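Local atomic coordinates of putative fimbrium subunit Fim1C (Bacteroides uniformis, PDB entry 4K4K), a protein that is a putative component of the fimbrial tip, where it probably contributes to the cell adhesion and biofilm formation mediated by these surface filaments. Residues N51-Y56 and Y90-T95; F86-P91 and M118-V123; T147-G152 and T252-K257; F230-N235 and A258-S263. One frame throughout, in Å; residues are numbered along the deposited sequence.

Contact 1: residues N51-Y56 and Y90-T95; sequences NGNRKY and YPYRET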
loop_
_atom_site.group_PDB
_atom_site.type_symbol
_atom_site.label_atom_id
_atom_site.label_comp_id
_atom_site.label_asym_id
_atom_site.label_seq_id
_atom_site.Cartn_x
_atom_site.Cartn_y
_atom_site.Cartn_z
ATOM N N ASN A 51 0.020 25.807 5.245
ATOM C CA ASN A 51 -0.515 24.601 5.888
ATOM C C ASN A 51 0.035 23.346 5.215
ATOM O O ASN A 51 0.086 23.269 3.987
ATOM C CB ASN A 51 -2.061 24.576 5.817
ATOM C CG ASN A 51 -2.780 25.568 6.717
ATOM O OD1 ASN A 51 -2.244 26.076 7.709
ATOM N ND2 ASN A 51 -4.043 25.816 6.417
ATOM N N GLY A 52 0.400 22.354 6.000
ATOM C CA GLY A 52 0.845 21.111 5.364
ATOM C C GLY A 52 -0.342 20.212 5.098
ATOM O O GLY A 52 -1.487 20.575 5.409
ATOM N N ASN A 53 -0.083 18.999 4.562
ATOM C CA ASN A 53 -1.131 17.989 4.404
ATOM C C ASN A 53 -2.379 18.541 3.685
ATOM O O ASN A 53 -3.523 18.388 4.160
ATOM C CB ASN A 53 -1.527 17.430 5.803
ATOM C CG ASN A 53 -2.405 16.209 5.709
ATOM O OD1 ASN A 53 -2.326 15.429 4.752
ATOM N ND2 ASN A 53 -3.287 16.023 6.696
ATOM N N ARG A 54 -2.137 19.199 2.537
ATOM C CA ARG A 54 -3.196 19.789 1.720
ATOM C C ARG A 54 -3.951 18.677 0.987
ATOM O O ARG A 54 -3.326 17.864 0.314
ATOM C CB ARG A 54 -2.587 20.795 0.729
ATOM C CG ARG A 54 -1.789 21.920 1.387
ATOM C CD ARG A 54 -2.669 23.071 1.838
ATOM N NE ARG A 54 -1.888 24.191 2.360
ATOM C CZ ARG A 54 -1.768 25.375 1.766
ATOM N NH1 ARG A 54 -2.381 25.614 0.613
ATOM N NH2 ARG A 54 -1.049 26.333 2.330
ATOM N N LYS A 55 -5.281 18.636 1.111
ATOM C CA LYS A 55 -6.072 17.581 0.482
ATOM C C LYS A 55 -6.258 17.804 -1.010
ATOM O O LYS A 55 -6.785 18.830 -1.415
ATOM C CB LYS A 55 -7.447 17.472 1.166
ATOM C CG LYS A 55 -8.279 16.294 0.663
ATOM C CD LYS A 55 -9.700 16.320 1.243
ATOM C CE LYS A 55 -10.444 15.052 0.944
ATOM N NZ LYS A 55 -11.782 15.066 1.597
ATOM N N TYR A 56 -5.838 16.817 -1.806
ATOM C CA TYR A 56 -5.999 16.800 -3.265
ATOM C C TYR A 56 -6.692 15.509 -3.644
ATOM O O TYR A 56 -6.356 14.453 -3.094
ATOM C CB TYR A 56 -4.637 16.911 -3.959
ATOM C CG TYR A 56 -4.156 18.333 -4.133
ATOM C CD1 TYR A 56 -3.797 19.113 -3.031
ATOM C CD2 TYR A 56 -3.985 18.879 -5.402
ATOM C CE1 TYR A 56 -3.376 20.435 -3.190
ATOM C CE2 TYR A 56 -3.534 20.185 -5.574
ATOM C CZ TYR A 56 -3.202 20.949 -4.468
ATOM O OH TYR A 56 -2.815 22.255 -4.658
ATOM N N TYR A 90 -0.447 8.797 0.296
ATOM C CA TYR A 90 -1.777 8.224 0.100
ATOM C C TYR A 90 -1.942 7.117 1.147
ATOM O O TYR A 90 -0.983 6.388 1.367
ATOM C CB TYR A 90 -1.878 7.643 -1.347
ATOM C CG TYR A 90 -3.102 6.778 -1.555
ATOM C CD1 TYR A 90 -4.323 7.342 -1.925
ATOM C CD2 TYR A 90 -3.077 5.410 -1.257
ATOM C CE1 TYR A 90 -5.489 6.566 -2.012
ATOM C CE2 TYR A 90 -4.223 4.614 -1.399
ATOM C CZ TYR A 90 -5.424 5.199 -1.778
ATOM O OH TYR A 90 -6.567 4.447 -1.881
ATOM N N PRO A 91 -3.132 6.893 1.725
ATOM C CA PRO A 91 -4.368 7.683 1.569
ATOM C C PRO A 91 -4.403 8.850 2.527
ATOM O O PRO A 91 -3.982 8.743 3.694
ATOM C CB PRO A 91 -5.468 6.653 1.866
ATOM C CG PRO A 91 -4.830 5.769 2.930
ATOM C CD PRO A 91 -3.335 5.735 2.623
ATOM N N TYR A 92 -4.884 9.984 2.030
ATOM C CA TYR A 92 -5.013 11.195 2.833
ATOM C C TYR A 92 -5.737 10.930 4.154
ATOM O O TYR A 92 -6.726 10.184 4.186
ATOM C CB TYR A 92 -5.817 12.234 2.029
ATOM C CG TYR A 92 -6.211 13.454 2.825
ATOM C CD1 TYR A 92 -5.307 14.494 3.039
ATOM C CD2 TYR A 92 -7.484 13.561 3.395
ATOM C CE1 TYR A 92 -5.673 15.635 3.755
ATOM C CE2 TYR A 92 -7.849 14.683 4.132
ATOM C CZ TYR A 92 -6.949 15.723 4.298
ATOM O OH TYR A 92 -7.324 16.838 5.007
ATOM N N ARG A 93 -5.222 11.538 5.238
ATOM C CA ARG A 93 -5.825 11.577 6.583
ATOM C C ARG A 93 -5.973 13.019 6.980
ATOM O O ARG A 93 -5.002 13.761 6.882
ATOM C CB ARG A 93 -4.981 10.861 7.634
ATOM C CG ARG A 93 -4.891 9.389 7.419
ATOM C CD ARG A 93 -4.789 8.722 8.753
ATOM N NE ARG A 93 -4.774 7.286 8.584
ATOM C CZ ARG A 93 -3.984 6.481 9.263
ATOM N NH1 ARG A 93 -3.140 6.974 10.167
ATOM N NH2 ARG A 93 -4.025 5.177 9.047
ATOM N N GLU A 94 -7.177 13.415 7.448
ATOM C CA GLU A 94 -7.458 14.792 7.852
ATOM C C GLU A 94 -6.527 15.232 8.977
ATOM O O GLU A 94 -6.015 16.354 8.939
ATOM C CB GLU A 94 -8.937 14.927 8.273
ATOM C CG GLU A 94 -9.389 16.352 8.582
ATOM C CD GLU A 94 -9.220 17.410 7.504
ATOM O OE1 GLU A 94 -9.599 17.156 6.337
ATOM O OE2 GLU A 94 -8.731 18.512 7.842
ATOM N N THR A 95 -6.274 14.346 9.945
ATOM C CA THR A 95 -5.381 14.650 11.059
ATOM C C THR A 95 -4.308 13.562 11.153
ATOM O O THR A 95 -4.622 12.389 11.300
ATOM C CB THR A 95 -6.165 14.789 12.388
ATOM O OG1 THR A 95 -7.221 15.738 12.215
ATOM C CG2 THR A 95 -5.273 15.252 13.550
HETATM O O HOH W 1 -5.966 19.123 5.155
HETATM O O HOH W 2 -3.821 18.259 8.639
#
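The backbones of 51-56 and 90-95 pass each other without pairing, the CA atoms of Lys55 and Tyr92 standing 6.9 Å apart, which leaves the junction between strand 47-57 and the loop after strand 84-90 to side chains. A G1 beta bulge lies at the join: Asn53 and Arg54 both face Ile40 of strand 37-44, and Asn53 has the left-handed backbone conformation such a bulge uses. With CG anti to the backbone N (chi1 -169°), Asn53 extends its carboxamide to the loop. There ND2 donates to Arg93 O over 2.8 Å in an almost straight bond (172° at the hydrogen), and the acceptor lies in the amide plane. The other end of the same amide, OD1, is hydrogen-bonded to Tyr89 OH, which also bonds Arg93 N; held at both ends, the carboxamide cannot easily turn over. A water bridges ND2 to Glu94 O.

The Tyr92 ring supplies the apolar half; its OH donates to Glu94 OE1 in one Glu94 conformer. The extended chain of Lys55 crosses one face of that ring at about a right angle, CG of Lys55 sitting 3.8 Å from the centroid of the Tyr92 ring and 8° off its normal, a CH-pi contact. CB of Lys55 comes within 3.6 Å of Tyr92 CZ. With an alanine in place of Tyr92, the lysine methylenes would probably lose the surface they lie on, Glu94 OE1 its donor, and the water one acceptor. That water donates both to Tyr92 OH and to Asn53 O, each 2.7 Å from its oxygen.

Contact 2: residues F86-P91 and M118-V123; sequences FVAYYP and MGAAKV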
loop_
_atom_site.group_PDB
_atom_site.type_symbol
_atom_site.label_atom_id
_atom_site.label_comp_id
_atom_site.label_asym_id
_atom_site.label_seq_id
_atom_site.Cartn_x
_atom_site.Cartn_y
_atom_site.Cartn_z
ATOM N N PHE A 86 8.303 19.298 -3.122
ATOM C CA PHE A 86 6.973 18.751 -2.903
ATOM C C PHE A 86 7.058 17.318 -2.518
ATOM O O PHE A 86 7.835 16.570 -3.118
ATOM C CB PHE A 86 6.110 18.888 -4.208
ATOM C CG PHE A 86 5.763 20.330 -4.499
ATOM C CD1 PHE A 86 6.661 21.160 -5.171
ATOM C CD2 PHE A 86 4.576 20.883 -4.024
ATOM C CE1 PHE A 86 6.369 22.511 -5.385
ATOM C CE2 PHE A 86 4.283 22.232 -4.228
ATOM C CZ PHE A 86 5.173 23.041 -4.911
ATOM N N VAL A 87 6.224 16.920 -1.564
ATOM C CA VAL A 87 6.084 15.525 -1.151
ATOM C C VAL A 87 4.592 15.239 -1.024
ATOM O O VAL A 87 3.803 16.169 -0.844
ATOM C CB VAL A 87 6.852 15.153 0.156
ATOM C CG1 VAL A 87 8.355 15.319 -0.016
ATOM C CG2 VAL A 87 6.339 15.959 1.360
ATOM N N ALA A 88 4.211 13.955 -1.079
ATOM C CA ALA A 88 2.807 13.557 -0.939
ATOM C C ALA A 88 2.711 12.162 -0.401
ATOM O O ALA A 88 3.673 11.392 -0.460
ATOM C CB ALA A 88 2.071 13.653 -2.289
ATOM N N TYR A 89 1.519 11.811 0.087
ATOM C CA TYR A 89 1.269 10.460 0.566
ATOM C C TYR A 89 -0.179 10.092 0.274
ATOM O O TYR A 89 -1.030 10.957 0.049
ATOM C CB TYR A 89 1.591 10.301 2.090
ATOM C CG TYR A 89 0.541 10.974 2.951
ATOM C CD1 TYR A 89 0.536 12.358 3.122
ATOM C CD2 TYR A 89 -0.518 10.242 3.505
ATOM C CE1 TYR A 89 -0.477 12.992 3.847
ATOM C CE2 TYR A 89 -1.545 10.871 4.212
ATOM C CZ TYR A 89 -1.540 12.248 4.350
ATOM O OH TYR A 89 -2.554 12.859 5.055
ATOM N N TYR A 90 -0.447 8.797 0.296
ATOM C CA TYR A 90 -1.777 8.224 0.100
ATOM C C TYR A 90 -1.942 7.117 1.147
ATOM O O TYR A 90 -0.983 6.388 1.367
ATOM C CB TYR A 90 -1.878 7.643 -1.347
ATOM C CG TYR A 90 -3.102 6.778 -1.555
ATOM C CD1 TYR A 90 -4.323 7.342 -1.925
ATOM C CD2 TYR A 90 -3.077 5.410 -1.257
ATOM C CE1 TYR A 90 -5.489 6.566 -2.012
ATOM C CE2 TYR A 90 -4.223 4.614 -1.399
ATOM C CZ TYR A 90 -5.424 5.199 -1.778
ATOM O OH TYR A 90 -6.567 4.447 -1.881
ATOM N N PRO A 91 -3.132 6.893 1.725
ATOM C CA PRO A 91 -4.368 7.683 1.569
ATOM C C PRO A 91 -4.403 8.850 2.527
ATOM O O PRO A 91 -3.982 8.743 3.694
ATOM C CB PRO A 91 -5.468 6.653 1.866
ATOM C CG PRO A 91 -4.830 5.769 2.930
ATOM C CD PRO A 91 -3.335 5.735 2.623
HETATM N N MSE A 118 1.122 4.704 0.658
HETATM C CA MSE A 118 2.070 5.011 -0.412
HETATM C C MSE A 118 2.670 6.382 -0.164
HETATM O O MSE A 118 1.986 7.268 0.367
HETATM C CB MSE A 118 1.403 4.990 -1.814
HETATM C CG MSE A 118 0.676 3.667 -2.129
HETATM SE SE MSE A 118 0.154 3.633 -3.995
HETATM C CE MSE A 118 -1.075 5.021 -4.078
ATOM N N GLY A 119 3.917 6.549 -0.576
ATOM C CA GLY A 119 4.608 7.834 -0.487
ATOM C C GLY A 119 5.155 8.219 -1.851
ATOM O O GLY A 119 5.627 7.363 -2.600
ATOM N N ALA A 120 5.053 9.516 -2.199
ATOM C CA ALA A 120 5.601 10.017 -3.469
ATOM C C ALA A 120 7.039 10.455 -3.235
ATOM O O ALA A 120 7.290 11.144 -2.256
ATOM C CB ALA A 120 4.775 11.203 -3.985
ATOM N N ALA A 121 7.962 10.129 -4.139
ATOM C CA ALA A 121 9.346 10.606 -4.032
ATOM C C ALA A 121 9.351 12.124 -4.036
ATOM O O ALA A 121 8.536 12.751 -4.731
ATOM C CB ALA A 121 10.198 10.084 -5.197
ATOM N N LYS A 122 10.250 12.723 -3.269
ATOM C CA LYS A 122 10.318 14.175 -3.233
ATOM C C LYS A 122 10.621 14.742 -4.643
ATOM O O LYS A 122 11.509 14.233 -5.342
ATOM C CB LYS A 122 11.403 14.625 -2.244
ATOM C CG LYS A 122 11.444 16.161 -2.098
ATOM C CD LYS A 122 12.437 16.662 -1.037
ATOM C CE LYS A 122 11.943 16.463 0.381
ATOM N NZ LYS A 122 12.925 16.987 1.373
ATOM N N VAL A 123 9.859 15.765 -5.049
ATOM C CA VAL A 123 10.101 16.489 -6.304
ATOM C C VAL A 123 10.729 17.829 -5.920
ATOM O O VAL A 123 10.086 18.642 -5.248
ATOM C CB VAL A 123 8.816 16.642 -7.160
ATOM C CG1 VAL A 123 9.084 17.453 -8.435
ATOM C CG2 VAL A 123 8.227 15.275 -7.481
#
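Met118 N donates to Tyr90 O over 2.8 Å (170° at the hydrogen), the shortest of the backbone bonds between 86-91 and 118-123. Tyr90 N returns a bond to Met118 O, 2.9 Å long, so this antiparallel hydrogen-bonded pair is closed on both sides. At the other end Phe86 and Val123 form a second such pair, with Val123 N meeting Phe86 O in the carbonyl plane. Between the two pairs 118-123 holds one residue more than 86-91, and Ala88 N, buried here, finds no partner.

Side chains line up on the face carrying Phe86, Ala88 and Tyr90. Met118, deposited as selenomethionine, runs beside Tyr90 in the same direction; its bend at chi3 (-65°) brings the terminal methyl CE to 3.5 Å from Tyr90 CD2. Further along, the methyls of Ala88 and Ala120 meet CB to CB at 4.0 Å. Phe135 and Phe137 of adjoining strand 132-150 continue this face, touching Phe86, Ala120 and Ala88. Val87 CG1 packs against Lys122 CE at 3.8 Å.

The chemistry is thus divided: closed pairs hold the ends, one bond of 2.9 Å from Ala120 N to Ala88 O links the middle, and apolar side chains pack along one face.

Contact 3: residues T147-G152 and T252-K257; sequences TIKADG and TITISK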
loop_
_atom_site.group_PDB
_atom_site.type_symbol
_atom_site.label_atom_id
_atom_site.label_comp_id
_atom_site.label_asym_id
_atom_site.label_seq_id
_atom_site.Cartn_x
_atom_site.Cartn_y
_atom_site.Cartn_z
ATOM N N THR A 147 -3.017 -17.557 -5.065
ATOM C CA THR A 147 -3.912 -18.282 -5.949
ATOM C C THR A 147 -3.955 -19.707 -5.431
ATOM O O THR A 147 -2.901 -20.304 -5.205
ATOM C CB THR A 147 -3.428 -18.188 -7.406
ATOM O OG1 THR A 147 -3.268 -16.814 -7.733
ATOM C CG2 THR A 147 -4.390 -18.819 -8.389
ATOM N N ILE A 148 -5.155 -20.245 -5.222
ATOM C CA ILE A 148 -5.311 -21.614 -4.739
ATOM C C ILE A 148 -5.806 -22.514 -5.868
ATOM O O ILE A 148 -6.724 -22.143 -6.589
ATOM C CB ILE A 148 -6.292 -21.637 -3.525
ATOM C CG1 ILE A 148 -5.746 -20.806 -2.335
ATOM C CG2 ILE A 148 -6.671 -23.064 -3.098
ATOM C CD1 ILE A 148 -6.876 -20.286 -1.428
ATOM N N LYS A 149 -5.223 -23.713 -6.007
ATOM C CA LYS A 149 -5.752 -24.690 -6.954
ATOM C C LYS A 149 -5.645 -26.090 -6.366
ATOM O O LYS A 149 -4.794 -26.353 -5.521
ATOM C CB LYS A 149 -5.073 -24.611 -8.337
ATOM C CG LYS A 149 -3.562 -24.788 -8.351
ATOM C CD LYS A 149 -3.021 -24.544 -9.754
ATOM C CE LYS A 149 -1.563 -24.901 -9.874
ATOM N NZ LYS A 149 -0.997 -24.495 -11.190
ATOM N N ALA A 150 -6.508 -26.978 -6.804
ATOM C CA ALA A 150 -6.436 -28.364 -6.352
ATOM C C ALA A 150 -5.388 -29.117 -7.160
ATOM O O ALA A 150 -5.048 -28.684 -8.259
ATOM C CB ALA A 150 -7.789 -29.032 -6.514
ATOM N N ASP A 151 -4.923 -30.273 -6.671
ATOM C CA ASP A 151 -4.013 -31.095 -7.453
ATOM C C ASP A 151 -4.714 -31.681 -8.708
ATOM O O ASP A 151 -4.031 -32.148 -9.618
ATOM C CB ASP A 151 -3.403 -32.234 -6.605
ATOM C CG ASP A 151 -4.369 -33.144 -5.852
ATOM O OD1 ASP A 151 -5.589 -33.071 -6.114
ATOM O OD2 ASP A 151 -3.892 -34.030 -5.122
ATOM N N GLY A 152 -6.059 -31.705 -8.713
ATOM C CA GLY A 152 -6.837 -32.314 -9.797
ATOM C C GLY A 152 -6.897 -33.832 -9.731
ATOM O O GLY A 152 -7.401 -34.491 -10.653
ATOM N N THR A 252 1.373 -19.488 -5.536
ATOM C CA THR A 252 0.431 -20.431 -6.140
ATOM C C THR A 252 0.434 -21.642 -5.227
ATOM O O THR A 252 1.470 -22.296 -5.054
ATOM C CB THR A 252 0.730 -20.748 -7.603
ATOM O OG1 THR A 252 0.676 -19.540 -8.363
ATOM C CG2 THR A 252 -0.276 -21.758 -8.187
ATOM N N ILE A 253 -0.721 -21.914 -4.613
ATOM C CA ILE A 253 -0.877 -23.003 -3.661
ATOM C C ILE A 253 -1.585 -24.166 -4.320
ATOM O O ILE A 253 -2.718 -24.006 -4.769
ATOM C CB ILE A 253 -1.684 -22.512 -2.413
ATOM C CG1 ILE A 253 -1.313 -21.069 -1.954
ATOM C CG2 ILE A 253 -1.717 -23.550 -1.279
ATOM C CD1 ILE A 253 -0.024 -20.872 -1.306
ATOM N N THR A 254 -0.937 -25.330 -4.365
ATOM C CA THR A 254 -1.588 -26.527 -4.872
ATOM C C THR A 254 -1.956 -27.390 -3.666
ATOM O O THR A 254 -1.072 -27.866 -2.946
ATOM C CB THR A 254 -0.732 -27.282 -5.908
ATOM O OG1 THR A 254 -0.386 -26.387 -6.962
ATOM C CG2 THR A 254 -1.482 -28.483 -6.494
ATOM N N ILE A 255 -3.246 -27.643 -3.486
ATOM C CA ILE A 255 -3.699 -28.422 -2.347
ATOM C C ILE A 255 -4.058 -29.852 -2.756
ATOM O O ILE A 255 -4.799 -30.082 -3.723
ATOM C CB ILE A 255 -4.878 -27.720 -1.623
ATOM C CG1 ILE A 255 -4.503 -26.253 -1.234
ATOM C CG2 ILE A 255 -5.362 -28.545 -0.399
ATOM C CD1 ILE A 255 -5.648 -25.456 -0.507
ATOM N N SER A 256 -3.537 -30.814 -1.977
ATOM C CA SER A 256 -3.799 -32.233 -2.121
ATOM C C SER A 256 -4.223 -32.784 -0.747
ATOM O O SER A 256 -4.038 -32.094 0.254
ATOM C CB SER A 256 -2.555 -32.935 -2.666
ATOM O OG SER A 256 -1.637 -33.280 -1.647
ATOM N N LYS A 257 -4.788 -33.988 -0.685
ATOM C CA LYS A 257 -5.149 -34.593 0.599
ATOM C C LYS A 257 -3.872 -34.842 1.433
ATOM O O LYS A 257 -3.906 -34.732 2.652
ATOM C CB LYS A 257 -5.922 -35.895 0.395
ATOM C CG LYS A 257 -7.392 -35.677 0.066
ATOM C CD LYS A 257 -8.117 -37.022 -0.072
ATOM C CE LYS A 257 -9.614 -36.866 -0.218
ATOM N NZ LYS A 257 -10.305 -38.195 -0.204
#
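The side chain of Lys149 crosses those of Thr254 and Thr252 obliquely, where 147-150 and 252-256 run parallel, their directions 28° apart. Its first torsion (chi1 57°) places CG between the backbone N and the carbonyl carbon, turning the chain from CB toward the partner strand. CG then lies 3.8 Å from both Ile253 O and Thr254 OG1. From there the chain is extended: CE reaches to 3.5 Å from Thr254 OG1 and 3.8 Å from Thr252 CG2, and the amino group NZ ends alongside that same methyl. The stem thus lies on the two threonines.

Underneath, the backbone forms a parallel ladder within a mixed sheet. Both backbone polar atoms of Lys149 are bonded: Lys149 N donates to Ile253 O at 2.8 Å, and Lys149 O accepts from Ile255 N at 2.9 Å. The next bond is longer and more bent, since Asp151 N reaches Ile255 O over 3.0 Å with 138° at the hydrogen, as 147-152 peels off into its loop. There Asp151 OD1 takes the backbone N of Thr153, as in an Asx turn, and that of Leu155, while OD2 bonds Ser154 OG.

On the face opposite Lys149, Ile148 CG2 packs on Ile255 CD1 at 3.7 Å, joined by Leu160 and Leu155 from the loops and by Val260 of strand 259-268. The two faces therefore differ chemically: a polar one, where threonines carry the lysine methylenes, and an apolar one of isoleucines turned to the interior, with the carboxylate of Asp151 occupied in shaping the turn where the pairing ends.

Contact 4: residues F230-N235 and A258-S263; sequences FHWDVN and AGVEVS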
loop_
_atom_site.group_PDB
_atom_site.type_symbol
_atom_site.label_atom_id
_atom_site.label_comp_id
_atom_site.label_asym_id
_atom_site.label_seq_id
_atom_site.Cartn_x
_atom_site.Cartn_y
_atom_site.Cartn_z
ATOM N N PHE A 230 -4.563 -26.851 6.716
ATOM C CA PHE A 230 -3.216 -27.084 6.187
ATOM C C PHE A 230 -2.369 -25.884 6.544
ATOM O O PHE A 230 -2.869 -24.760 6.446
ATOM C CB PHE A 230 -3.247 -27.252 4.666
ATOM C CG PHE A 230 -4.018 -28.431 4.145
ATOM C CD1 PHE A 230 -3.395 -29.650 3.950
ATOM C CD2 PHE A 230 -5.353 -28.306 3.794
ATOM C CE1 PHE A 230 -4.108 -30.742 3.468
ATOM C CE2 PHE A 230 -6.064 -29.398 3.300
ATOM C CZ PHE A 230 -5.432 -30.605 3.131
ATOM N N HIS A 231 -1.115 -26.110 6.972
ATOM C CA HIS A 231 -0.178 -25.048 7.354
ATOM C C HIS A 231 1.051 -25.105 6.477
ATOM O O HIS A 231 1.537 -26.197 6.165
ATOM C CB HIS A 231 0.208 -25.157 8.840
ATOM C CG HIS A 231 -0.971 -25.347 9.752
ATOM N ND1 HIS A 231 -1.681 -24.266 10.249
ATOM C CD2 HIS A 231 -1.558 -26.490 10.186
ATOM C CE1 HIS A 231 -2.656 -24.782 10.986
ATOM N NE2 HIS A 231 -2.632 -26.115 10.968
ATOM N N TRP A 232 1.553 -23.938 6.054
ATOM C CA TRP A 232 2.742 -23.879 5.212
ATOM C C TRP A 232 3.645 -22.753 5.698
ATOM O O TRP A 232 3.166 -21.636 5.912
ATOM C CB TRP A 232 2.356 -23.712 3.735
ATOM C CG TRP A 232 3.539 -23.488 2.830
ATOM C CD1 TRP A 232 4.398 -24.431 2.339
ATOM C CD2 TRP A 232 4.012 -22.224 2.356
ATOM N NE1 TRP A 232 5.378 -23.831 1.580
ATOM C CE2 TRP A 232 5.169 -22.472 1.580
ATOM C CE3 TRP A 232 3.575 -20.894 2.518
ATOM C CZ2 TRP A 232 5.873 -21.443 0.942
ATOM C CZ3 TRP A 232 4.266 -19.880 1.875
ATOM C CH2 TRP A 232 5.395 -20.155 1.096
ATOM N N ASP A 233 4.942 -23.054 5.900
ATOM C CA ASP A 233 5.893 -22.064 6.404
ATOM C C ASP A 233 6.341 -21.100 5.306
ATOM O O ASP A 233 6.964 -21.503 4.312
ATOM C CB ASP A 233 7.107 -22.737 7.085
ATOM C CG ASP A 233 6.939 -22.915 8.595
ATOM O OD1 ASP A 233 6.387 -21.987 9.255
ATOM O OD2 ASP A 233 7.396 -23.955 9.126
ATOM N N VAL A 234 6.012 -19.808 5.494
ATOM C CA VAL A 234 6.343 -18.733 4.545
ATOM C C VAL A 234 7.853 -18.703 4.258
ATOM O O VAL A 234 8.237 -18.537 3.101
ATOM C CB VAL A 234 5.815 -17.354 5.026
ATOM C CG1 VAL A 234 6.265 -16.212 4.102
ATOM C CG2 VAL A 234 4.292 -17.383 5.145
ATOM N N ASN A 235 8.687 -18.929 5.282
ATOM C CA ASN A 235 10.149 -18.899 5.159
ATOM C C ASN A 235 10.709 -20.079 4.309
ATOM O O ASN A 235 11.850 -19.999 3.850
ATOM C CB ASN A 235 10.791 -18.875 6.551
ATOM C CG ASN A 235 12.236 -18.441 6.549
ATOM O OD1 ASN A 235 12.566 -17.260 6.367
ATOM N ND2 ASN A 235 13.131 -19.399 6.723
ATOM N N ALA A 258 -2.742 -35.111 0.762
ATOM C CA ALA A 258 -1.461 -35.362 1.399
ATOM C C ALA A 258 -0.800 -34.073 1.933
ATOM O O ALA A 258 0.118 -34.161 2.746
ATOM C CB ALA A 258 -0.531 -36.049 0.417
ATOM N N GLY A 259 -1.262 -32.911 1.476
ATOM C CA GLY A 259 -0.713 -31.629 1.897
ATOM C C GLY A 259 -0.655 -30.578 0.812
ATOM O O GLY A 259 -1.173 -30.780 -0.294
ATOM N N VAL A 260 -0.014 -29.443 1.126
ATOM C CA VAL A 260 0.066 -28.331 0.190
ATOM C C VAL A 260 1.480 -28.184 -0.361
ATOM O O VAL A 260 2.456 -28.574 0.283
ATOM C CB VAL A 260 -0.432 -26.977 0.780
ATOM C CG1 VAL A 260 -1.857 -27.073 1.304
ATOM C CG2 VAL A 260 0.500 -26.452 1.856
ATOM N N GLU A 261 1.572 -27.574 -1.536
ATOM C CA GLU A 261 2.818 -27.223 -2.198
ATOM C C GLU A 261 2.691 -25.849 -2.749
ATOM O O GLU A 261 1.606 -25.466 -3.184
ATOM C CB GLU A 261 3.149 -28.206 -3.282
ATOM C CG GLU A 261 3.916 -29.370 -2.723
ATOM C CD GLU A 261 4.245 -30.371 -3.798
ATOM O OE1 GLU A 261 3.917 -30.111 -4.978
ATOM O OE2 GLU A 261 4.879 -31.393 -3.461
ATOM N N VAL A 262 3.763 -25.070 -2.681
ATOM C CA VAL A 262 3.692 -23.676 -3.062
ATOM C C VAL A 262 4.822 -23.272 -3.990
ATOM O O VAL A 262 5.973 -23.658 -3.772
ATOM C CB VAL A 262 3.720 -22.826 -1.749
ATOM C CG1 VAL A 262 3.662 -21.327 -2.021
ATOM C CG2 VAL A 262 2.617 -23.255 -0.771
ATOM N N SER A 263 4.480 -22.479 -5.022
ATOM C CA SER A 263 5.433 -21.854 -5.927
ATOM C C SER A 263 5.362 -20.382 -5.608
ATOM O O SER A 263 4.269 -19.876 -5.333
ATOM C CB SER A 263 5.130 -22.158 -7.393
ATOM O OG SER A 263 3.949 -21.538 -7.871
#
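Trp232 and Val262 are brought together by matching torsions: the indole CG is anti to its own backbone N (chi1 173°), and Val262 has CG1 anti to the backbone N (chi1 180°) with CG2 anti to the carbonyl carbon, which sets both methyls against one face of the indole. CG2 of Val262 stands 3.5 Å from the centroid of the five-membered ring of Trp232, 6° off its normal, a CH-pi contact. CG1 covers the six-membered ring from the same side, 3.7 Å from Trp232 CZ2. On the opposite face, toward the rim, lies the backbone N of Val234, and Tyr251 meets the indole at a steep angle.

Val260 lies between the two aromatic residues. Its CG1 touches Phe230 CB at 3.6 Å, and its CG2 touches Trp232 CB at 3.8 Å. Beyond it, Phe230 CE1 lies 3.8 Å from Gly259 CA; the backbone angles of Gly259 would jam any side chain against the preceding carbonyl O.

The axes of 230-233 and 259-263 come no closer than 7.1 Å, and the two do not pair. Strand 228-233 is bonded to strand 217-222 and strand 259-268 to strand 247-256, so this is packing between layers, as in a beta-sandwich. Putting a serine at Trp232 would probably take away the indole face that both methyls of Val262 lie against, and open a gap beside Val260. Because the contact is mainly hydrocarbon and aromatic surface, with no polar bond between the segments, its fit depends on shape: Val262 laid on the indole face, Val260 between the CB atoms of Phe230 and Trp232.

The four contacts form two clusters on opposite sides of the chain's centre. Contacts 1 and 2 share Tyr90 and Pro91 and are bonded through Asn53 OD1 and Tyr89 OH, 2.6 Å apart. Contacts 3 and 4, centres 10 Å apart, are stitched by the hairpin of strands 247-256 and 259-268: Thr254 N lies 2.8 Å from Glu261 O, and Ile253 CD1 packs on Val262 CG2 at 3.6 Å. Between clusters nothing touches; the nearest atoms of contacts 2 and 3 are about 21 Å apart. Strand 132-150 spans that gap, pairing with strand 118-126 of contact 2 and supplying residues 147-150 to contact 3.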